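Local coordinates for mutual gliding-motility protein MglA (Myxococcus xanthus, PDB 5YMX) that binds guanosine-5'-diphosphate in a small P-loop fold of the ADP-ribosylation factor family and probably takes part in gliding motility, at residues C13-Y18 against F74-V79; T27-I32 against L55-L60; P135-Y140 against K181-L186. All blocks are in the same frame, centred on the assembly; numbering follows the deposited sequence.

Interaction 1 of 3, residues C13-Y18 against F74-V79; sequences CKIVYY and FHLYTV
Cys-13 to Tyr-17 and Phe-74 to Thr-78 are paired parallel strands in the central sheet of the P-loop fold, joined by backbone bonds that begin with His-75 N to Cys-13 O (2.8 Å). Ile-15 N gives a nearly straight bond to His-75 O (177°), Tyr-77 N donates to Ile-15 O, and Tyr-17 N to Tyr-77 O, so Ile-15, His-75 and Tyr-77 each bond through both N and O. Apolar packing joins Cys-13, Phe-74, Ile-15 and Leu-76 on one face. Leu-76 CD2 lies 3.7 Å from Ile-15 CB, side by side, while Cys-13 CB meets Phe-74 CD1 at 4.0 Å; helix 176-193 covers Cys-13 and Ile-15, which suits their lack of charge. On the other face Lys-14, with CG anti to the backbone N (-178°) and extended beyond it, crosses Tyr-77 so that CE sits over one ring face and NZ is 4.6 Å from the ring centroid, a cation-pi contact; NZ is also bonded to the carbonyls of Ile-92 and Lys-94. At the strand ends Thr-78 OG1 donates to Tyr-17 O at 2.8 Å, from above the carbonyl plane, and water links that O to Val-79 N.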
loop_
_atom_site.group_PDB
_atom_site.type_symbol
_atom_site.label_atom_id
_atom_site.label_comp_id
_atom_site.label_asym_id
_atom_site.label_seq_id
_atom_site.Cartn_x
_atom_site.Cartn_y
_atom_site.Cartn_z
ATOM N N CYS A 13 9.562 6.511 2.479
ATOM C CA CYS A 13 8.383 5.905 3.076
ATOM C C CYS A 13 7.940 4.711 2.245
ATOM O O CYS A 13 7.847 4.803 1.017
ATOM C CB CYS A 13 7.242 6.916 3.152
ATOM S SG CYS A 13 7.643 8.337 4.149
ATOM N N LYS A 14 7.641 3.607 2.921
ATOM C CA LYS A 14 7.259 2.362 2.266
ATOM C C LYS A 14 5.747 2.168 2.362
ATOM O O LYS A 14 5.201 2.055 3.461
ATOM C CB LYS A 14 7.977 1.185 2.929
ATOM C CG LYS A 14 7.674 -0.166 2.268
ATOM C CD LYS A 14 8.524 -1.283 2.862
ATOM C CE LYS A 14 8.354 -2.568 2.078
ATOM N NZ LYS A 14 9.138 -3.694 2.675
ATOM N N ILE A 15 5.080 2.110 1.211
ATOM C CA ILE A 15 3.638 1.880 1.129
ATOM C C ILE A 15 3.439 0.495 0.537
ATOM O O ILE A 15 3.877 0.227 -0.590
ATOM C CB ILE A 15 2.944 2.922 0.238
ATOM C CG1 ILE A 15 3.331 4.349 0.642
ATOM C CG2 ILE A 15 1.425 2.667 0.208
ATOM C CD1 ILE A 15 2.895 4.743 1.992
ATOM N N VAL A 16 2.801 -0.387 1.294
ATOM C CA VAL A 16 2.554 -1.749 0.847
ATOM C C VAL A 16 1.104 -1.883 0.408
ATOM O O VAL A 16 0.179 -1.549 1.165
ATOM C CB VAL A 16 2.869 -2.758 1.959
ATOM C CG1 VAL A 16 2.410 -4.146 1.536
ATOM C CG2 VAL A 16 4.358 -2.750 2.275
ATOM N N TYR A 17 0.916 -2.368 -0.816
ATOM C CA TYR A 17 -0.389 -2.759 -1.325
ATOM C C TYR A 17 -0.577 -4.236 -1.014
ATOM O O TYR A 17 0.258 -5.061 -1.404
ATOM C CB TYR A 17 -0.465 -2.509 -2.839
ATOM C CG TYR A 17 -0.729 -1.065 -3.175
ATOM C CD1 TYR A 17 0.219 -0.073 -2.900
ATOM C CD2 TYR A 17 -1.951 -0.674 -3.724
ATOM C CE1 TYR A 17 -0.044 1.267 -3.178
ATOM C CE2 TYR A 17 -2.215 0.658 -4.002
ATOM C CZ TYR A 17 -1.257 1.620 -3.729
ATOM O OH TYR A 17 -1.495 2.946 -3.993
ATOM N N TYR A 18 -1.644 -4.558 -0.281
ATOM C CA TYR A 18 -1.875 -5.904 0.221
ATOM C C TYR A 18 -3.295 -6.302 -0.149
ATOM O O TYR A 18 -4.174 -5.452 -0.252
ATOM C CB TYR A 18 -1.753 -5.893 1.742
ATOM C CG TYR A 18 -1.320 -7.166 2.417
ATOM C CD1 TYR A 18 -2.247 -8.116 2.821
ATOM C CD2 TYR A 18 0.023 -7.388 2.699
ATOM C CE1 TYR A 18 -1.846 -9.264 3.506
ATOM C CE2 TYR A 18 0.437 -8.532 3.367
ATOM C CZ TYR A 18 -0.502 -9.474 3.758
ATOM O OH TYR A 18 -0.086 -10.600 4.448
ATOM N N PHE A 74 8.478 8.218 -1.978
ATOM C CA PHE A 74 7.540 7.134 -1.721
ATOM C C PHE A 74 7.958 5.891 -2.486
ATOM O O PHE A 74 8.321 5.967 -3.662
ATOM C CB PHE A 74 6.109 7.542 -2.095
ATOM C CG PHE A 74 5.511 8.509 -1.124
ATOM C CD1 PHE A 74 4.955 8.055 0.061
ATOM C CD2 PHE A 74 5.557 9.874 -1.365
ATOM C CE1 PHE A 74 4.427 8.947 0.983
ATOM C CE2 PHE A 74 5.027 10.765 -0.446
ATOM C CZ PHE A 74 4.461 10.298 0.723
ATOM N N HIS A 75 7.915 4.746 -1.804
ATOM C CA HIS A 75 8.248 3.460 -2.398
ATOM C C HIS A 75 7.002 2.603 -2.297
ATOM O O HIS A 75 6.524 2.349 -1.189
ATOM C CB HIS A 75 9.371 2.777 -1.612
ATOM C CG HIS A 75 10.649 3.552 -1.550
ATOM N ND1 HIS A 75 11.830 3.064 -2.062
ATOM C CD2 HIS A 75 10.942 4.754 -0.997
ATOM C CE1 HIS A 75 12.790 3.943 -1.852
ATOM N NE2 HIS A 75 12.279 4.979 -1.210
ATOM N N LEU A 76 6.477 2.165 -3.432
ATOM C CA LEU A 76 5.270 1.343 -3.469
ATOM C C LEU A 76 5.677 -0.104 -3.699
ATOM O O LEU A 76 6.436 -0.396 -4.632
ATOM C CB LEU A 76 4.305 1.801 -4.567
ATOM C CG LEU A 76 3.930 3.284 -4.633
ATOM C CD1 LEU A 76 2.718 3.459 -5.528
ATOM C CD2 LEU A 76 3.691 3.907 -3.266
ATOM N N TYR A 77 5.160 -1.006 -2.857
ATOM C CA TYR A 77 5.548 -2.414 -2.875
ATOM C C TYR A 77 4.317 -3.309 -2.880
ATOM O O TYR A 77 3.334 -3.027 -2.190
ATOM C CB TYR A 77 6.330 -2.783 -1.592
ATOM C CG TYR A 77 7.803 -2.474 -1.638
ATOM C CD1 TYR A 77 8.272 -1.174 -1.489
ATOM C CD2 TYR A 77 8.727 -3.485 -1.837
ATOM C CE1 TYR A 77 9.634 -0.902 -1.536
ATOM C CE2 TYR A 77 10.086 -3.222 -1.895
ATOM C CZ TYR A 77 10.529 -1.929 -1.750
ATOM O OH TYR A 77 11.886 -1.676 -1.808
ATOM N N THR A 78 4.407 -4.431 -3.590
ATOM C CA THR A 78 3.368 -5.444 -3.498
ATOM C C THR A 78 3.942 -6.805 -3.844
ATOM O O THR A 78 4.973 -6.915 -4.514
ATOM C CB THR A 78 2.172 -5.100 -4.403
ATOM O OG1 THR A 78 1.019 -5.829 -3.971
ATOM C CG2 THR A 78 2.433 -5.441 -5.878
ATOM N N VAL A 79 3.254 -7.844 -3.378
ATOM C CA VAL A 79 3.514 -9.224 -3.791
ATOM C C VAL A 79 2.364 -9.598 -4.713
ATOM O O VAL A 79 1.252 -9.860 -4.235
ATOM C CB VAL A 79 3.569 -10.181 -2.589
ATOM C CG1 VAL A 79 3.704 -11.621 -3.063
ATOM C CG2 VAL A 79 4.705 -9.814 -1.671
HETATM O O HOH W 1 1.516 -7.524 -1.068
#

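Interaction 2 of 3, residues T27-I32 against L55-L60; sequences TNLQYI and LFFDFL. With GDP (guanosine-5'-diphosphate), chain C.
Leu-29, on the helix that follows the P-loop, reaches the strand holding Leu-55 and Phe-57, a helix-on-sheet packing within the nucleotide-binding fold. Its CB is directed at the strand. Next along, CG lies 4.1 Å from Phe-57 CE1, the two side chains passing with their tips headed opposite ways; the backbone Leu-29 O is nearer, 3.6 Å from Phe-57 CE1. At the tip, CD2 lies 3.7 Å from Leu-55 O and 4.2 Å from Leu-55 CG. An apolar residue suits this buried place. One helical turn on, Ile-32 brings its CG2 branch into the plane of the Phe-57 ring at its edge, 3.8 Å from CZ. CB of Phe-57 already heads for the helix, and with CG between backbone N and carbonyl carbon (chi1 69°) the ring lies where CE1 and CZ meet it; Tyr-33 meets that ring edge-to-face. At the start of 27-32, Thr-27 serves the ligand instead: N and OG1 both donate to O2A of GDP, at 2.8 Å from N and 2.7 Å from OG1. One phosphate oxygen thus takes two bonds from a single residue, while helix and strand meet through apolar packing, which implies a contact set by shape rather than by directional bonds.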
loop_
_atom_site.group_PDB
_atom_site.type_symbol
_atom_site.label_atom_id
_atom_site.label_comp_id
_atom_site.label_asym_id
_atom_site.label_seq_id
_atom_site.Cartn_x
_atom_site.Cartn_y
_atom_site.Cartn_z
ATOM N N THR A 27 -2.176 -3.758 -10.967
ATOM C CA THR A 27 -2.843 -2.767 -11.805
ATOM C C THR A 27 -2.766 -1.386 -11.170
ATOM O O THR A 27 -2.510 -0.392 -11.857
ATOM C CB THR A 27 -4.296 -3.197 -12.045
ATOM O OG1 THR A 27 -4.318 -4.519 -12.614
ATOM C CG2 THR A 27 -4.990 -2.251 -13.006
ATOM N N ASN A 28 -2.968 -1.303 -9.852
ATOM C CA ASN A 28 -2.772 -0.036 -9.153
ATOM C C ASN A 28 -1.361 0.494 -9.370
ATOM O O ASN A 28 -1.175 1.660 -9.731
ATOM C CB ASN A 28 -3.010 -0.226 -7.649
ATOM C CG ASN A 28 -4.449 0.016 -7.236
ATOM O OD1 ASN A 28 -4.804 1.132 -6.877
ATOM N ND2 ASN A 28 -5.283 -1.035 -7.266
ATOM N N LEU A 29 -0.345 -0.331 -9.094
ATOM C CA LEU A 29 1.033 0.148 -9.200
ATOM C C LEU A 29 1.365 0.596 -10.619
ATOM O O LEU A 29 2.019 1.625 -10.804
ATOM C CB LEU A 29 2.031 -0.911 -8.719
ATOM C CG LEU A 29 2.445 -0.791 -7.245
ATOM C CD1 LEU A 29 1.273 -1.025 -6.298
ATOM C CD2 LEU A 29 3.581 -1.742 -6.914
ATOM N N GLN A 30 0.940 -0.178 -11.624
ATOM C CA GLN A 30 1.245 0.163 -13.010
ATOM C C GLN A 30 0.546 1.448 -13.423
ATOM O O GLN A 30 1.128 2.271 -14.141
ATOM C CB GLN A 30 0.794 -0.966 -13.939
ATOM C CG GLN A 30 1.640 -2.216 -13.917
ATOM C CD GLN A 30 0.994 -3.342 -14.714
ATOM O OE1 GLN A 30 -0.236 -3.406 -14.835
ATOM N NE2 GLN A 30 1.807 -4.236 -15.244
ATOM N N TYR A 31 -0.709 1.632 -12.997
ATOM C CA TYR A 31 -1.409 2.863 -13.339
ATOM C C TYR A 31 -0.677 4.060 -12.753
ATOM O O TYR A 31 -0.435 5.061 -13.438
ATOM C CB TYR A 31 -2.868 2.822 -12.852
ATOM C CG TYR A 31 -3.621 4.045 -13.334
ATOM C CD1 TYR A 31 -4.239 4.056 -14.582
ATOM C CD2 TYR A 31 -3.679 5.202 -12.572
ATOM C CE1 TYR A 31 -4.893 5.177 -15.055
ATOM C CE2 TYR A 31 -4.343 6.340 -13.030
ATOM C CZ TYR A 31 -4.934 6.320 -14.279
ATOM O OH TYR A 31 -5.602 7.443 -14.736
ATOM N N ILE A 32 -0.309 3.968 -11.474
ATOM C CA ILE A 32 0.432 5.053 -10.847
ATOM C C ILE A 32 1.749 5.283 -11.576
ATOM O O ILE A 32 2.107 6.419 -11.902
ATOM C CB ILE A 32 0.659 4.757 -9.355
ATOM C CG1 ILE A 32 -0.682 4.690 -8.629
ATOM C CG2 ILE A 32 1.582 5.824 -8.754
ATOM C CD1 ILE A 32 -0.618 3.917 -7.317
ATOM N N LEU A 55 6.982 -6.639 -6.567
ATOM C CA LEU A 55 6.911 -5.583 -7.562
ATOM C C LEU A 55 6.974 -4.267 -6.813
ATOM O O LEU A 55 6.225 -4.071 -5.850
ATOM C CB LEU A 55 5.599 -5.691 -8.342
ATOM C CG LEU A 55 5.354 -4.647 -9.414
ATOM C CD1 LEU A 55 6.353 -4.840 -10.557
ATOM C CD2 LEU A 55 3.922 -4.772 -9.911
ATOM N N PHE A 56 7.851 -3.361 -7.250
ATOM C CA PHE A 56 7.992 -2.114 -6.511
ATOM C C PHE A 56 8.621 -1.038 -7.377
ATOM O O PHE A 56 9.250 -1.315 -8.399
ATOM C CB PHE A 56 8.764 -2.285 -5.187
ATOM C CG PHE A 56 10.187 -2.728 -5.356
ATOM C CD1 PHE A 56 10.502 -4.066 -5.553
ATOM C CD2 PHE A 56 11.221 -1.804 -5.286
ATOM C CE1 PHE A 56 11.835 -4.473 -5.674
ATOM C CE2 PHE A 56 12.549 -2.211 -5.411
ATOM C CZ PHE A 56 12.849 -3.544 -5.606
ATOM N N PHE A 57 8.449 0.199 -6.932
ATOM C CA PHE A 57 9.181 1.328 -7.493
ATOM C C PHE A 57 9.152 2.478 -6.500
ATOM O O PHE A 57 8.398 2.468 -5.525
ATOM C CB PHE A 57 8.619 1.771 -8.854
ATOM C CG PHE A 57 7.258 2.408 -8.786
ATOM C CD1 PHE A 57 6.106 1.629 -8.760
ATOM C CD2 PHE A 57 7.120 3.793 -8.794
ATOM C CE1 PHE A 57 4.838 2.223 -8.726
ATOM C CE2 PHE A 57 5.864 4.387 -8.780
ATOM C CZ PHE A 57 4.722 3.602 -8.750
ATOM N N ASP A 58 9.964 3.491 -6.773
ATOM C CA ASP A 58 9.965 4.680 -5.940
ATOM C C ASP A 58 9.858 5.936 -6.795
ATOM O O ASP A 58 10.167 5.940 -7.988
ATOM C CB ASP A 58 11.181 4.735 -4.981
ATOM C CG ASP A 58 12.498 4.912 -5.706
ATOM O OD1 ASP A 58 12.782 6.033 -6.179
ATOM O OD2 ASP A 58 13.263 3.931 -5.786
ATOM N N PHE A 59 9.383 7.002 -6.166
ATOM C CA PHE A 59 9.285 8.278 -6.859
ATOM C C PHE A 59 9.297 9.407 -5.838
ATOM O O PHE A 59 8.934 9.223 -4.671
ATOM C CB PHE A 59 8.039 8.362 -7.759
ATOM C CG PHE A 59 6.745 8.351 -7.004
ATOM C CD1 PHE A 59 6.231 7.168 -6.504
ATOM C CD2 PHE A 59 6.042 9.529 -6.787
ATOM C CE1 PHE A 59 5.030 7.159 -5.795
ATOM C CE2 PHE A 59 4.848 9.528 -6.080
ATOM C CZ PHE A 59 4.343 8.340 -5.581
ATOM N N LEU A 60 9.737 10.572 -6.295
ATOM C CA LEU A 60 9.891 11.749 -5.444
ATOM C C LEU A 60 8.946 12.808 -5.983
ATOM O O LEU A 60 9.296 13.519 -6.940
ATOM C CB LEU A 60 11.337 12.242 -5.515
ATOM C CG LEU A 60 11.794 13.369 -4.590
ATOM C CD1 LEU A 60 11.927 12.867 -3.168
ATOM C CD2 LEU A 60 13.115 13.973 -5.074
HETATM P PB GDP C . -2.674 -8.657 -8.298
HETATM O O1B GDP C . -1.450 -7.840 -8.629
HETATM O O2B GDP C . -2.404 -10.129 -8.252
HETATM O O3B GDP C . -3.405 -8.171 -7.083
HETATM O O3A GDP C . -3.765 -8.461 -9.493
HETATM P PA GDP C . -3.637 -7.702 -10.920
HETATM O O1A GDP C . -2.611 -8.403 -11.752
HETATM O O2A GDP C . -3.487 -6.220 -10.747
HETATM O "O5'" GDP C . -5.098 -7.958 -11.521
HETATM C "C5'" GDP C . -5.561 -9.279 -11.816
HETATM C "C4'" GDP C . -6.557 -9.223 -12.973
HETATM O "O4'" GDP C . -7.707 -8.456 -12.594
HETATM C "C3'" GDP C . -5.996 -8.565 -14.222
HETATM O "O3'" GDP C . -6.554 -9.250 -15.354
HETATM C "C2'" GDP C . -6.551 -7.159 -14.154
HETATM O "O2'" GDP C . -6.685 -6.561 -15.446
HETATM C "C1'" GDP C . -7.909 -7.401 -13.532
HETATM N N9 GDP C . -8.408 -6.222 -12.813
HETATM C C8 GDP C . -7.733 -5.497 -11.882
HETATM N N7 GDP C . -8.512 -4.483 -11.425
HETATM C C5 GDP C . -9.711 -4.602 -12.045
HETATM C C6 GDP C . -10.981 -3.872 -12.017
HETATM O O6 GDP C . -11.138 -2.883 -11.278
HETATM N N1 GDP C . -11.963 -4.310 -12.821
HETATM C C2 GDP C . -11.846 -5.369 -13.635
HETATM N N2 GDP C . -12.909 -5.720 -14.400
HETATM N N3 GDP C . -10.704 -6.093 -13.721
HETATM C C4 GDP C . -9.638 -5.745 -12.951
#

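Interaction 3 of 3, residues P135-Y140 against K181-L186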
loop_
_atom_site.group_PDB
_atom_site.type_symbol
_atom_site.label_atom_id
_atom_site.label_comp_id
_atom_site.label_asym_id
_atom_site.label_seq_id
_atom_site.Cartn_x
_atom_site.Cartn_y
_atom_site.Cartn_z
ATOM N N PRO A 135 -0.758 4.163 9.295
ATOM C CA PRO A 135 -1.552 4.632 8.155
ATOM C C PRO A 135 -2.089 3.469 7.327
ATOM O O PRO A 135 -1.348 2.572 6.908
ATOM C CB PRO A 135 -0.540 5.472 7.368
ATOM C CG PRO A 135 0.343 6.051 8.465
ATOM C CD PRO A 135 0.512 4.899 9.421
ATOM N N TYR A 136 -3.398 3.482 7.096
ATOM C CA TYR A 136 -4.084 2.344 6.499
ATOM C C TYR A 136 -5.344 2.852 5.814
ATOM O O TYR A 136 -6.150 3.564 6.425
ATOM C CB TYR A 136 -4.422 1.323 7.605
ATOM C CG TYR A 136 -5.389 0.236 7.191
ATOM C CD1 TYR A 136 -5.310 -0.365 5.936
ATOM C CD2 TYR A 136 -6.398 -0.176 8.053
ATOM C CE1 TYR A 136 -6.206 -1.334 5.554
ATOM C CE2 TYR A 136 -7.311 -1.150 7.682
ATOM C CZ TYR A 136 -7.206 -1.723 6.421
ATOM O OH TYR A 136 -8.094 -2.693 6.031
ATOM N N VAL A 137 -5.487 2.514 4.535
ATOM C CA VAL A 137 -6.696 2.805 3.778
ATOM C C VAL A 137 -7.104 1.539 3.045
ATOM O O VAL A 137 -6.281 0.659 2.775
ATOM C CB VAL A 137 -6.517 3.966 2.773
ATOM C CG1 VAL A 137 -5.956 5.212 3.448
ATOM C CG2 VAL A 137 -5.620 3.576 1.622
ATOM N N ILE A 138 -8.386 1.458 2.712
ATOM C CA ILE A 138 -8.927 0.295 2.026
ATOM C C ILE A 138 -9.522 0.721 0.689
ATOM O O ILE A 138 -10.219 1.740 0.600
ATOM C CB ILE A 138 -9.926 -0.503 2.908
ATOM C CG1 ILE A 138 -10.321 -1.825 2.243
ATOM C CG2 ILE A 138 -11.169 0.296 3.279
ATOM C CD1 ILE A 138 -10.900 -2.845 3.228
ATOM N N GLN A 139 -9.237 -0.059 -0.344
ATOM C CA GLN A 139 -9.772 0.174 -1.678
ATOM C C GLN A 139 -10.701 -0.968 -2.040
ATOM O O GLN A 139 -10.309 -2.133 -1.964
ATOM C CB GLN A 139 -8.630 0.247 -2.691
ATOM C CG GLN A 139 -9.120 0.501 -4.122
ATOM C CD GLN A 139 -7.985 0.442 -5.113
ATOM O OE1 GLN A 139 -7.779 -0.575 -5.763
ATOM N NE2 GLN A 139 -7.229 1.538 -5.225
ATOM N N TYR A 140 -11.933 -0.636 -2.430
ATOM C CA TYR A 140 -12.870 -1.629 -2.957
ATOM C C TYR A 140 -12.735 -1.567 -4.469
ATOM O O TYR A 140 -13.272 -0.658 -5.115
ATOM C CB TYR A 140 -14.301 -1.319 -2.534
ATOM C CG TYR A 140 -14.501 -1.194 -1.039
ATOM C CD1 TYR A 140 -13.806 -2.009 -0.144
ATOM C CD2 TYR A 140 -15.377 -0.262 -0.521
ATOM C CE1 TYR A 140 -13.996 -1.886 1.226
ATOM C CE2 TYR A 140 -15.583 -0.144 0.833
ATOM C CZ TYR A 140 -14.891 -0.957 1.705
ATOM O OH TYR A 140 -15.087 -0.833 3.059
ATOM N N LYS A 181 -3.242 8.991 -2.571
ATOM C CA LYS A 181 -3.172 10.280 -1.892
ATOM C C LYS A 181 -3.600 10.162 -0.437
ATOM O O LYS A 181 -3.001 10.787 0.451
ATOM C CB LYS A 181 -4.061 11.287 -2.613
ATOM C CG LYS A 181 -3.532 11.749 -3.956
ATOM C CD LYS A 181 -4.514 12.725 -4.600
ATOM C CE LYS A 181 -4.026 13.199 -5.952
ATOM N NZ LYS A 181 -5.025 14.106 -6.597
ATOM N N ALA A 182 -4.653 9.388 -0.173
ATOM C CA ALA A 182 -5.148 9.264 1.195
ATOM C C ALA A 182 -4.104 8.631 2.107
ATOM O O ALA A 182 -3.835 9.137 3.206
ATOM C CB ALA A 182 -6.445 8.453 1.204
ATOM N N VAL A 183 -3.511 7.509 1.689
ATOM C CA VAL A 183 -2.531 6.875 2.563
ATOM C C VAL A 183 -1.280 7.730 2.671
ATOM O O VAL A 183 -0.673 7.832 3.740
ATOM C CB VAL A 183 -2.233 5.426 2.143
ATOM C CG1 VAL A 183 -1.388 5.372 0.862
ATOM C CG2 VAL A 183 -1.590 4.670 3.300
ATOM N N ALA A 184 -0.889 8.390 1.582
ATOM C CA ALA A 184 0.289 9.243 1.651
ATOM C C ALA A 184 0.068 10.398 2.618
ATOM O O ALA A 184 0.981 10.784 3.356
ATOM C CB ALA A 184 0.646 9.760 0.257
ATOM N N LYS A 185 -1.138 10.972 2.621
ATOM C CA LYS A 185 -1.421 12.083 3.524
ATOM C C LYS A 185 -1.363 11.637 4.980
ATOM O O LYS A 185 -0.864 12.374 5.838
ATOM C CB LYS A 185 -2.782 12.692 3.196
ATOM C CG LYS A 185 -3.251 13.757 4.172
ATOM C CD LYS A 185 -4.557 14.374 3.702
ATOM C CE LYS A 185 -5.118 15.342 4.726
ATOM N NZ LYS A 185 -6.434 15.880 4.286
ATOM N N LEU A 186 -1.862 10.432 5.275
ATOM C CA LEU A 186 -1.749 9.892 6.629
ATOM C C LEU A 186 -0.293 9.712 7.028
ATOM O O LEU A 186 0.096 10.052 8.152
ATOM C CB LEU A 186 -2.508 8.568 6.749
ATOM C CG LEU A 186 -4.034 8.636 6.658
ATOM C CD1 LEU A 186 -4.622 7.237 6.598
ATOM C CD2 LEU A 186 -4.630 9.416 7.827
#
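Val-137 packs against Ala-182, Val-183 and Leu-186, bringing strand 136-141 and the C-terminal helix together in the alpha/beta layering of a P-loop fold. The short segments run almost antiparallel, at 174°, with their axes 7.9 Å apart.

The central group of contacts is aliphatic, and the two branches of Val-137 divide it. CG1, anti to the carbonyl carbon (chi1 -53°), faces the helix backbone at Val-183 N, 3.8 Å away, and also meets Ala-182 CB at 4.0 Å and Leu-186 CD1 at 4.0 Å. CG2 is turned to Val-183 CB at 3.9 Å, the two valines set roughly perpendicular. A beta-branched residue suits this strand position because it offers two methyl groups at different points of the helix surface. Ala-182, with a single methyl group, lets the strand's valine come close to the helix backbone.

A second group gathers round the proline just before the strand. Pro-135 CB touches Leu-186 CB at 3.7 Å, and its CG lies beside the carbonyl group of the same leucine, so the compact ring fits closely against the helix. Leu-186 also carries its CD1 back over the strand, to 4.0 Å from Tyr-136 N, which joins the proline patch to that of Val-137. Val-183 CG2 completes this patch, 4.2 Å from Pro-135 O.

Polar contacts lie to the side. Gln-139 is bonded through OE1 to Asn-28 and through NE2 to Thr-179, near the start of the same helix. In the sheet, the strand lies between 98-104, which bonds to the backbone of Pro-135 and Val-137, and 165-167, which bonds to that of Ile-138 and whose Tyr-166 touches Ala-182 of helix 176-193.

How the interactions relate
From the N terminus, strand 10-18 leads through the P-loop into helix 25-34, and the chain then runs through strand 53-59 to strand 71-78. Interaction 1 closes the loop between 13-18 and 74-79, and interaction 2 is nested inside it, folding the helix onto the antiparallel neighbour of strand 71-78. That neighbour probably hydrogen-bonds to the strand of interaction 1, at Leu-76 N to Phe-57 O. Interaction 3 follows in series, bringing the last helix back to the other part of the same sheet. The same helix also reaches interaction 1, where Val-183 CG1 packs on Ile-15 CG2, while Asn-28 and Gln-139 link interaction 2 to interaction 3.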